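Long-range contacts in spydx (Streptococcus pyogenes, PDB 2J43), which binds alpha-glucans, including host lung glycogen, through paired family 41 carbohydrate-binding modules of a larger protein that probably hydrolyses alpha-1,6 linkages in pullulan and glycogen: residues D35-M43 with L70-N78; H124-T132 with W143-K152. One frame throughout, in Å; residues are numbered along the deposited sequence.

Contact 1: residues D35-M43 with L70-N78; sequences DWPNGAITM and LINNKAGEN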
loop_
_atom_site.group_PDB
_atom_site.type_symbol
_atom_site.label_atom_id
_atom_site.label_comp_id
_atom_site.label_asym_id
_atom_site.label_seq_id
_atom_site.Cartn_x
_atom_site.Cartn_y
_atom_site.Cartn_z
ATOM N N ASP A 35 30.829 1.839 8.193
ATOM C CA ASP A 35 31.877 0.899 7.830
ATOM C C ASP A 35 31.530 0.023 6.644
ATOM O O ASP A 35 31.175 -1.173 6.769
ATOM C CB ASP A 35 32.330 0.038 9.032
ATOM C CG ASP A 35 33.703 -0.598 8.793
ATOM O OD1 ASP A 35 34.274 -0.482 7.681
ATOM O OD2 ASP A 35 34.278 -1.259 9.669
ATOM N N TRP A 36 31.653 0.596 5.446
ATOM C CA TRP A 36 31.283 -0.102 4.233
ATOM C C TRP A 36 32.166 -1.334 3.970
ATOM O O TRP A 36 33.386 -1.193 4.092
ATOM C CB TRP A 36 31.393 0.854 3.024
ATOM C CG TRP A 36 31.066 0.246 1.754
ATOM C CD1 TRP A 36 31.957 -0.245 0.820
ATOM C CD2 TRP A 36 29.786 0.127 1.173
ATOM N NE1 TRP A 36 31.281 -0.719 -0.268
ATOM C CE2 TRP A 36 29.943 -0.453 -0.101
ATOM C CE3 TRP A 36 28.491 0.436 1.600
ATOM C CZ2 TRP A 36 28.869 -0.749 -0.918
ATOM C CZ3 TRP A 36 27.442 0.175 0.773
ATOM C CH2 TRP A 36 27.620 -0.400 -0.474
ATOM N N PRO A 37 31.623 -2.468 3.535
ATOM C CA PRO A 37 30.202 -2.788 3.360
ATOM C C PRO A 37 29.623 -3.567 4.533
ATOM O O PRO A 37 28.430 -3.799 4.589
ATOM C CB PRO A 37 30.227 -3.665 2.088
ATOM C CG PRO A 37 31.502 -4.484 2.258
ATOM C CD PRO A 37 32.448 -3.529 2.950
ATOM N N ASN A 38 30.471 -3.921 5.468
ATOM C CA ASN A 38 30.056 -4.961 6.438
ATOM C C ASN A 38 29.127 -4.425 7.527
ATOM O O ASN A 38 28.395 -5.208 8.177
ATOM C CB ASN A 38 31.264 -5.662 7.030
ATOM C CG ASN A 38 32.032 -6.468 5.999
ATOM O OD1 ASN A 38 31.462 -6.958 4.992
ATOM N ND2 ASN A 38 33.308 -6.660 6.247
ATOM N N GLY A 39 29.052 -3.101 7.682
ATOM C CA GLY A 39 28.111 -2.498 8.595
ATOM C C GLY A 39 26.646 -2.563 8.224
ATOM O O GLY A 39 25.817 -2.116 9.001
ATOM N N ALA A 40 26.326 -3.051 7.044
ATOM C CA ALA A 40 24.913 -3.194 6.656
ATOM C C ALA A 40 24.171 -4.149 7.603
ATOM O O ALA A 40 24.838 -4.987 8.276
ATOM C CB ALA A 40 24.829 -3.746 5.223
ATOM N N ILE A 41 22.854 -4.035 7.636
ATOM C CA ILE A 41 21.997 -5.003 8.327
ATOM C C ILE A 41 22.151 -6.285 7.593
ATOM O O ILE A 41 21.945 -6.326 6.406
ATOM C CB ILE A 41 20.538 -4.577 8.354
ATOM C CG1 ILE A 41 20.363 -3.182 9.000
ATOM C CG2 ILE A 41 19.700 -5.645 9.082
ATOM C CD1 ILE A 41 19.071 -2.540 8.694
ATOM N N THR A 42 22.507 -7.370 8.298
ATOM C CA THR A 42 22.593 -8.657 7.577
ATOM C C THR A 42 21.223 -9.178 7.155
ATOM O O THR A 42 20.359 -9.296 7.996
ATOM C CB THR A 42 23.345 -9.715 8.380
ATOM O OG1 THR A 42 23.195 -10.989 7.726
ATOM C CG2 THR A 42 22.827 -9.919 9.786
HETATM N N MSE A 43 21.050 -9.533 5.896
HETATM C CA MSE A 43 19.749 -9.981 5.450
HETATM C C MSE A 43 19.420 -11.425 5.866
HETATM O O MSE A 43 18.349 -11.918 5.609
HETATM C CB MSE A 43 19.564 -9.741 3.956
HETATM C CG MSE A 43 19.848 -8.306 3.622
HETATM SE SE MSE A 43 19.029 -7.783 1.880
HETATM C CE MSE A 43 17.068 -8.035 2.463
ATOM N N LEU A 70 20.173 0.717 0.208
ATOM C CA LEU A 70 20.640 -0.093 -0.900
ATOM C C LEU A 70 20.866 -1.498 -0.383
ATOM O O LEU A 70 20.959 -1.695 0.817
ATOM C CB LEU A 70 21.905 0.481 -1.538
ATOM C CG LEU A 70 23.130 0.549 -0.638
ATOM C CD1 LEU A 70 23.859 -0.793 -0.698
ATOM C CD2 LEU A 70 24.098 1.672 -1.006
ATOM N N ILE A 71 20.985 -2.439 -1.312
ATOM C CA ILE A 71 21.340 -3.832 -0.992
ATOM C C ILE A 71 22.743 -4.020 -1.503
ATOM O O ILE A 71 23.026 -3.778 -2.701
ATOM C CB ILE A 71 20.352 -4.877 -1.632
ATOM C CG1 ILE A 71 18.959 -4.698 -1.041
ATOM C CG2 ILE A 71 20.841 -6.330 -1.390
ATOM C CD1 ILE A 71 17.920 -5.582 -1.623
ATOM N N ASN A 72 23.633 -4.467 -0.637
ATOM C CA ASN A 72 25.023 -4.721 -0.995
ATOM C C ASN A 72 25.358 -6.172 -0.761
ATOM O O ASN A 72 24.497 -6.945 -0.360
ATOM C CB ASN A 72 26.013 -3.783 -0.263
ATOM C CG ASN A 72 26.132 -4.015 1.272
ATOM O OD1 ASN A 72 25.734 -5.048 1.765
ATOM N ND2 ASN A 72 26.831 -3.105 1.992
ATOM N N ASN A 73 26.589 -6.520 -1.095
ATOM C CA ASN A 73 27.130 -7.813 -0.706
ATOM C C ASN A 73 28.467 -7.650 -0.041
ATOM O O ASN A 73 29.000 -6.555 0.107
ATOM C CB ASN A 73 27.158 -8.767 -1.889
ATOM C CG ASN A 73 28.125 -8.318 -2.982
ATOM O OD1 ASN A 73 29.008 -7.486 -2.744
ATOM N ND2 ASN A 73 27.957 -8.899 -4.172
ATOM N N LYS A 74 29.008 -8.750 0.464
ATOM C CA LYS A 74 30.194 -8.653 1.294
ATOM C C LYS A 74 31.451 -8.308 0.467
ATOM O O LYS A 74 32.412 -7.793 1.022
ATOM C CB LYS A 74 30.339 -9.899 2.179
ATOM C CG LYS A 74 30.537 -11.154 1.425
ATOM C CD LYS A 74 30.722 -12.387 2.370
ATOM C CE LYS A 74 30.502 -13.658 1.558
ATOM N NZ LYS A 74 31.642 -14.007 0.665
ATOM N N ALA A 75 31.409 -8.511 -0.852
ATOM C CA ALA A 75 32.435 -8.001 -1.769
ATOM C C ALA A 75 32.378 -6.492 -1.964
ATOM O O ALA A 75 33.284 -5.905 -2.597
ATOM C CB ALA A 75 32.341 -8.681 -3.104
ATOM N N GLY A 76 31.349 -5.828 -1.417
ATOM C CA GLY A 76 31.224 -4.394 -1.507
ATOM C C GLY A 76 30.512 -3.849 -2.726
ATOM O O GLY A 76 30.611 -2.645 -3.016
ATOM N N GLU A 77 29.814 -4.692 -3.459
ATOM C CA GLU A 77 29.054 -4.252 -4.607
ATOM C C GLU A 77 27.742 -3.595 -4.161
ATOM O O GLU A 77 27.094 -4.072 -3.218
ATOM C CB GLU A 77 28.710 -5.416 -5.515
ATOM C CG GLU A 77 29.872 -6.084 -6.183
ATOM C CD GLU A 77 29.338 -7.184 -7.082
ATOM O OE1 GLU A 77 29.421 -8.329 -6.695
ATOM O OE2 GLU A 77 28.758 -6.879 -8.150
ATOM N N ASN A 78 27.355 -2.515 -4.840
ATOM C CA ASN A 78 26.034 -1.933 -4.663
ATOM C C ASN A 78 25.115 -2.608 -5.673
ATOM O O ASN A 78 25.099 -2.272 -6.911
ATOM C CB ASN A 78 26.115 -0.400 -4.811
ATOM C CG ASN A 78 24.767 0.295 -4.679
ATOM O OD1 ASN A 78 23.719 -0.343 -4.567
ATOM N ND2 ASN A 78 24.809 1.650 -4.617
#
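Trp36 and Pro37, joined by a cis peptide bond, lie against the end of strand 66-73 and the turn after it, in the first of the two beta-sandwich family 41 modules. Two polar bonds cross. Asn72 ND2 donates to Pro37 O over 3.1 Å, arriving in the carbonyl plane on a lone pair; a weak, bent bond (131°) runs from Trp36 NE1 to Gly76 O, 3.4 Å. CG of Asn72 lies between the backbone N and the carbonyl carbon (chi1 68°), which swings the amide to Pro37 O and against the indole: ND2 sits 3.5 Å above the Trp36 ring plane toward the rim, on the face that Pro37 CB also covers, the amide turned 74° from the ring. Leu70 CD1 abuts the indole edge at CH2 (3.8 Å), while Trp24 of strand 21-27 meets Trp36 edge-to-face, an aromatic pair consistent with a glucan-binding surface. Pro37 CG rests 3.8 Å from Gly76 CA, within a type I turn with a G1 bulge, Asn73 to Gly76. That turn is braced by Asn73, whose OD1 receives Glu77 N and whose ND2 reaches Glu77 OE1. Deeper down, near Phe9, selenomethionine Met43 lays its SE 4.0 Å from Ile71 CG2.

Contact 2: residues H124-T132 with W143-K152; sequences HYDNLAVWT and WPNGLDLSHK
An antiparallel strand pair with an edge-to-face tryptophan contact at one end joins 124-132 to 143-152. Trp143, which precedes cis Pro144 and leans on Leu175, directs the CE3 edge of its indole over the centre of one face of Trp131, 3.6 Å above the plane; the six-membered rings have centroids 5.0 Å apart and planes at 74°. With CG of Trp131 opposite its backbone N (chi1 -171°), the ring turns that face to Trp143, a pairing consistent with an aromatic glucan-binding surface. Having no CB to collide with Val130 O, Gly146 comes close enough for a CA-H...O contact, 3.4 Å from CA to that oxygen. Val130 and Leu147 form a hydrogen-bonded pair, Val130 N to Leu147 O at 2.7 Å and Leu147 N to Val130 O at 2.8 Å; Ala129 faces Asp148 as a non-hydrogen-bonded pair. These strands lie within the mixed sheet of the second module, between strands 170-176 and 156-162. Beyond them the backbones separate: Leu149 N reaches Leu128 O only weakly, and two waters fill in, one linking Tyr125 O with Leu128 O and weakly accepting from Leu149 N, the other joining Leu128 O to Asp148 OD1. In the core, Val130 CG2 crosses Leu149 CD2 at about a right angle, 3.7 Å away. Lys152 lays CE 3.5 Å from Tyr125 CD2 and turns NZ back to weak bonds with the carbonyls of Leu149 and Ser150.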
loop_
_atom_site.group_PDB
_atom_site.type_symbol
_atom_site.label_atom_id
_atom_site.label_comp_id
_atom_site.label_asym_id
_atom_site.label_seq_id
_atom_site.Cartn_x
_atom_site.Cartn_y
_atom_site.Cartn_z
ATOM N N HIS A 124 -18.565 -1.405 11.478
ATOM C CA HIS A 124 -19.789 -2.104 11.114
ATOM C C HIS A 124 -19.976 -1.988 9.593
ATOM O O HIS A 124 -20.271 -0.908 9.093
ATOM C CB HIS A 124 -20.991 -1.457 11.806
ATOM C CG HIS A 124 -20.982 -1.566 13.297
ATOM N ND1 HIS A 124 -21.591 -0.624 14.107
ATOM C CD2 HIS A 124 -20.456 -2.496 14.124
ATOM C CE1 HIS A 124 -21.412 -0.958 15.373
ATOM N NE2 HIS A 124 -20.747 -2.100 15.412
ATOM N N TYR A 125 -19.751 -3.079 8.875
ATOM C CA TYR A 125 -19.852 -3.049 7.416
ATOM C C TYR A 125 -21.042 -3.855 6.866
ATOM O O TYR A 125 -21.227 -3.923 5.660
ATOM C CB TYR A 125 -18.517 -3.503 6.818
ATOM C CG TYR A 125 -17.345 -2.693 7.259
ATOM C CD1 TYR A 125 -17.096 -1.429 6.687
ATOM C CD2 TYR A 125 -16.462 -3.164 8.238
ATOM C CE1 TYR A 125 -16.017 -0.659 7.090
ATOM C CE2 TYR A 125 -15.402 -2.410 8.640
ATOM C CZ TYR A 125 -15.162 -1.173 8.063
ATOM O OH TYR A 125 -14.100 -0.415 8.507
ATOM N N ASP A 126 -21.857 -4.465 7.736
ATOM C CA ASP A 126 -23.013 -5.219 7.273
ATOM C C ASP A 126 -23.910 -4.318 6.427
ATOM O O ASP A 126 -24.229 -3.194 6.801
ATOM C CB ASP A 126 -23.858 -5.751 8.432
ATOM C CG ASP A 126 -23.285 -7.001 9.084
ATOM O OD1 ASP A 126 -22.346 -7.619 8.537
ATOM O OD2 ASP A 126 -23.797 -7.437 10.153
ATOM N N ASN A 127 -24.314 -4.870 5.290
ATOM C CA ASN A 127 -25.248 -4.238 4.353
ATOM C C ASN A 127 -24.725 -2.960 3.683
ATOM O O ASN A 127 -25.477 -2.208 3.068
ATOM C CB ASN A 127 -26.604 -4.021 4.985
ATOM C CG ASN A 127 -27.181 -5.293 5.601
ATOM O OD1 ASN A 127 -27.474 -5.316 6.809
ATOM N ND2 ASN A 127 -27.238 -6.345 4.843
ATOM N N LEU A 128 -23.434 -2.704 3.801
ATOM C CA LEU A 128 -22.814 -1.638 3.004
ATOM C C LEU A 128 -22.402 -2.243 1.656
ATOM O O LEU A 128 -22.058 -3.424 1.588
ATOM C CB LEU A 128 -21.601 -1.079 3.739
ATOM C CG LEU A 128 -21.898 -0.399 5.070
ATOM C CD1 LEU A 128 -20.609 0.333 5.572
ATOM C CD2 LEU A 128 -23.082 0.533 5.095
ATOM N N ALA A 129 -22.397 -1.445 0.592
ATOM C CA ALA A 129 -22.043 -1.951 -0.737
ATOM C C ALA A 129 -21.362 -0.858 -1.514
ATOM O O ALA A 129 -21.492 0.318 -1.170
ATOM C CB ALA A 129 -23.288 -2.379 -1.497
ATOM N N VAL A 130 -20.726 -1.239 -2.596
ATOM C CA VAL A 130 -20.022 -0.291 -3.467
ATOM C C VAL A 130 -20.735 -0.262 -4.813
ATOM O O VAL A 130 -20.857 -1.277 -5.475
ATOM C CB VAL A 130 -18.543 -0.673 -3.693
ATOM C CG1 VAL A 130 -17.851 0.507 -4.459
ATOM C CG2 VAL A 130 -17.871 -0.966 -2.368
ATOM N N TRP A 131 -21.191 0.925 -5.213
ATOM C CA TRP A 131 -21.726 1.182 -6.540
ATOM C C TRP A 131 -20.551 1.597 -7.446
ATOM O O TRP A 131 -19.761 2.410 -7.043
ATOM C CB TRP A 131 -22.722 2.330 -6.465
ATOM C CG TRP A 131 -23.476 2.532 -7.721
ATOM C CD1 TRP A 131 -23.281 3.530 -8.653
ATOM C CD2 TRP A 131 -24.581 1.746 -8.215
ATOM N NE1 TRP A 131 -24.175 3.402 -9.695
ATOM C CE2 TRP A 131 -24.978 2.312 -9.459
ATOM C CE3 TRP A 131 -25.252 0.606 -7.764
ATOM C CZ2 TRP A 131 -26.004 1.767 -10.227
ATOM C CZ3 TRP A 131 -26.273 0.079 -8.542
ATOM C CH2 TRP A 131 -26.626 0.649 -9.749
ATOM N N THR A 132 -20.432 0.988 -8.616
ATOM C CA THR A 132 -19.317 1.252 -9.535
ATOM C C THR A 132 -19.804 1.628 -10.930
ATOM O O THR A 132 -20.830 1.127 -11.418
ATOM C CB THR A 132 -18.393 0.003 -9.680
ATOM O OG1 THR A 132 -19.142 -1.082 -10.241
ATOM C CG2 THR A 132 -17.942 -0.511 -8.312
ATOM N N TRP A 143 -29.902 -0.518 -8.392
ATOM C CA TRP A 143 -29.772 0.351 -7.243
ATOM C C TRP A 143 -30.683 0.010 -6.064
ATOM O O TRP A 143 -31.876 -0.151 -6.287
ATOM C CB TRP A 143 -30.059 1.775 -7.721
ATOM C CG TRP A 143 -29.935 2.751 -6.658
ATOM C CD1 TRP A 143 -30.900 3.164 -5.811
ATOM C CD2 TRP A 143 -28.751 3.447 -6.295
ATOM N NE1 TRP A 143 -30.402 4.101 -4.936
ATOM C CE2 TRP A 143 -29.073 4.289 -5.217
ATOM C CE3 TRP A 143 -27.439 3.449 -6.775
ATOM C CZ2 TRP A 143 -28.134 5.119 -4.610
ATOM C CZ3 TRP A 143 -26.520 4.296 -6.173
ATOM C CH2 TRP A 143 -26.861 5.103 -5.124
ATOM N N PRO A 144 -30.198 -0.066 -4.817
ATOM C CA PRO A 144 -28.809 0.123 -4.405
ATOM C C PRO A 144 -27.984 -1.174 -4.236
ATOM O O PRO A 144 -27.053 -1.169 -3.402
ATOM C CB PRO A 144 -29.004 0.762 -3.033
ATOM C CG PRO A 144 -30.148 -0.087 -2.447
ATOM C CD PRO A 144 -31.059 -0.299 -3.629
ATOM N N ASN A 145 -28.252 -2.212 -5.031
ATOM C CA ASN A 145 -27.506 -3.480 -4.819
ATOM C C ASN A 145 -26.091 -3.534 -5.459
ATOM O O ASN A 145 -25.802 -4.217 -6.442
ATOM C CB ASN A 145 -28.349 -4.687 -5.199
ATOM C CG ASN A 145 -27.885 -5.985 -4.527
ATOM O OD1 ASN A 145 -26.913 -6.046 -3.752
ATOM N ND2 ASN A 145 -28.578 -7.037 -4.862
ATOM N N GLY A 146 -25.172 -2.872 -4.820
ATOM C CA GLY A 146 -23.819 -2.878 -5.338
ATOM C C GLY A 146 -22.996 -4.035 -4.802
ATOM O O GLY A 146 -23.514 -5.009 -4.297
ATOM N N LEU A 147 -21.682 -3.902 -4.876
ATOM C CA LEU A 147 -20.796 -4.966 -4.471
ATOM C C LEU A 147 -20.692 -4.981 -2.967
ATOM O O LEU A 147 -20.411 -3.955 -2.328
ATOM C CB LEU A 147 -19.398 -4.769 -5.071
ATOM C CG LEU A 147 -19.304 -4.522 -6.582
ATOM C CD1 LEU A 147 -17.903 -4.113 -6.978
ATOM C CD2 LEU A 147 -19.812 -5.701 -7.402
ATOM N N ASP A 148 -20.898 -6.151 -2.355
ATOM C CA ASP A 148 -20.782 -6.275 -0.900
ATOM C C ASP A 148 -19.362 -5.935 -0.412
ATOM O O ASP A 148 -18.373 -6.269 -1.073
ATOM C CB ASP A 148 -21.054 -7.713 -0.432
ATOM C CG ASP A 148 -22.499 -8.175 -0.640
ATOM O OD1 ASP A 148 -23.450 -7.386 -0.637
ATOM O OD2 ASP A 148 -22.749 -9.374 -0.791
ATOM N N LEU A 149 -19.294 -5.328 0.759
ATOM C CA LEU A 149 -18.044 -5.128 1.494
ATOM C C LEU A 149 -17.892 -6.237 2.571
ATOM O O LEU A 149 -17.711 -5.965 3.772
ATOM C CB LEU A 149 -18.076 -3.734 2.129
ATOM C CG LEU A 149 -17.806 -2.616 1.092
ATOM C CD1 LEU A 149 -18.222 -1.273 1.624
ATOM C CD2 LEU A 149 -16.373 -2.546 0.650
ATOM N N SER A 150 -17.969 -7.487 2.144
ATOM C CA SER A 150 -17.852 -8.616 3.073
ATOM C C SER A 150 -16.376 -8.968 3.361
ATOM O O SER A 150 -16.081 -9.601 4.396
ATOM C CB SER A 150 -18.589 -9.840 2.530
ATOM O OG SER A 150 -18.142 -10.162 1.241
ATOM N N HIS A 151 -15.446 -8.597 2.469
ATOM C CA HIS A 151 -14.038 -8.949 2.709
ATOM C C HIS A 151 -13.473 -7.918 3.674
ATOM O O HIS A 151 -13.731 -6.714 3.515
ATOM C CB HIS A 151 -13.207 -8.958 1.424
ATOM C CG HIS A 151 -13.552 -10.061 0.464
ATOM N ND1 HIS A 151 -14.552 -9.949 -0.478
ATOM C CD2 HIS A 151 -13.035 -11.310 0.316
ATOM C CE1 HIS A 151 -14.616 -11.065 -1.188
ATOM N NE2 HIS A 151 -13.705 -11.905 -0.727
ATOM N N LYS A 152 -12.728 -8.385 4.672
ATOM C CA LYS A 152 -12.093 -7.525 5.643
ATOM C C LYS A 152 -10.595 -7.629 5.501
ATOM O O LYS A 152 -10.012 -8.713 5.340
ATOM C CB LYS A 152 -12.548 -7.813 7.083
ATOM C CG LYS A 152 -14.087 -7.847 7.269
ATOM C CD LYS A 152 -14.709 -6.451 7.207
ATOM C CE LYS A 152 -16.242 -6.416 7.091
ATOM N NZ LYS A 152 -16.902 -7.660 6.581
HETATM O O HOH W 1 -21.036 -5.632 3.545
HETATM O O HOH W 2 -23.676 -5.674 1.458
#

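Contacts 1 and 2 belong to successive modules and do not touch: their centres are 48 Å apart, their nearest atoms about 27 Å, on opposite sides of the chain's centre. Both use the same Trp-Pro-Asn-Gly sequence with a cis proline, residues 36-39 and 143-146. Trp24 and Trp131 hold corresponding places, so the loop tryptophan has the same kind of partner in each module. What the loop meets differs: in contact 1 the end of strand 66-73 and its turn, in contact 2 strand 128-134, which carries Trp131. Such aromatic pairs suit sugar binding, so each loop may lie near a glucan site, though no ligand is placed here.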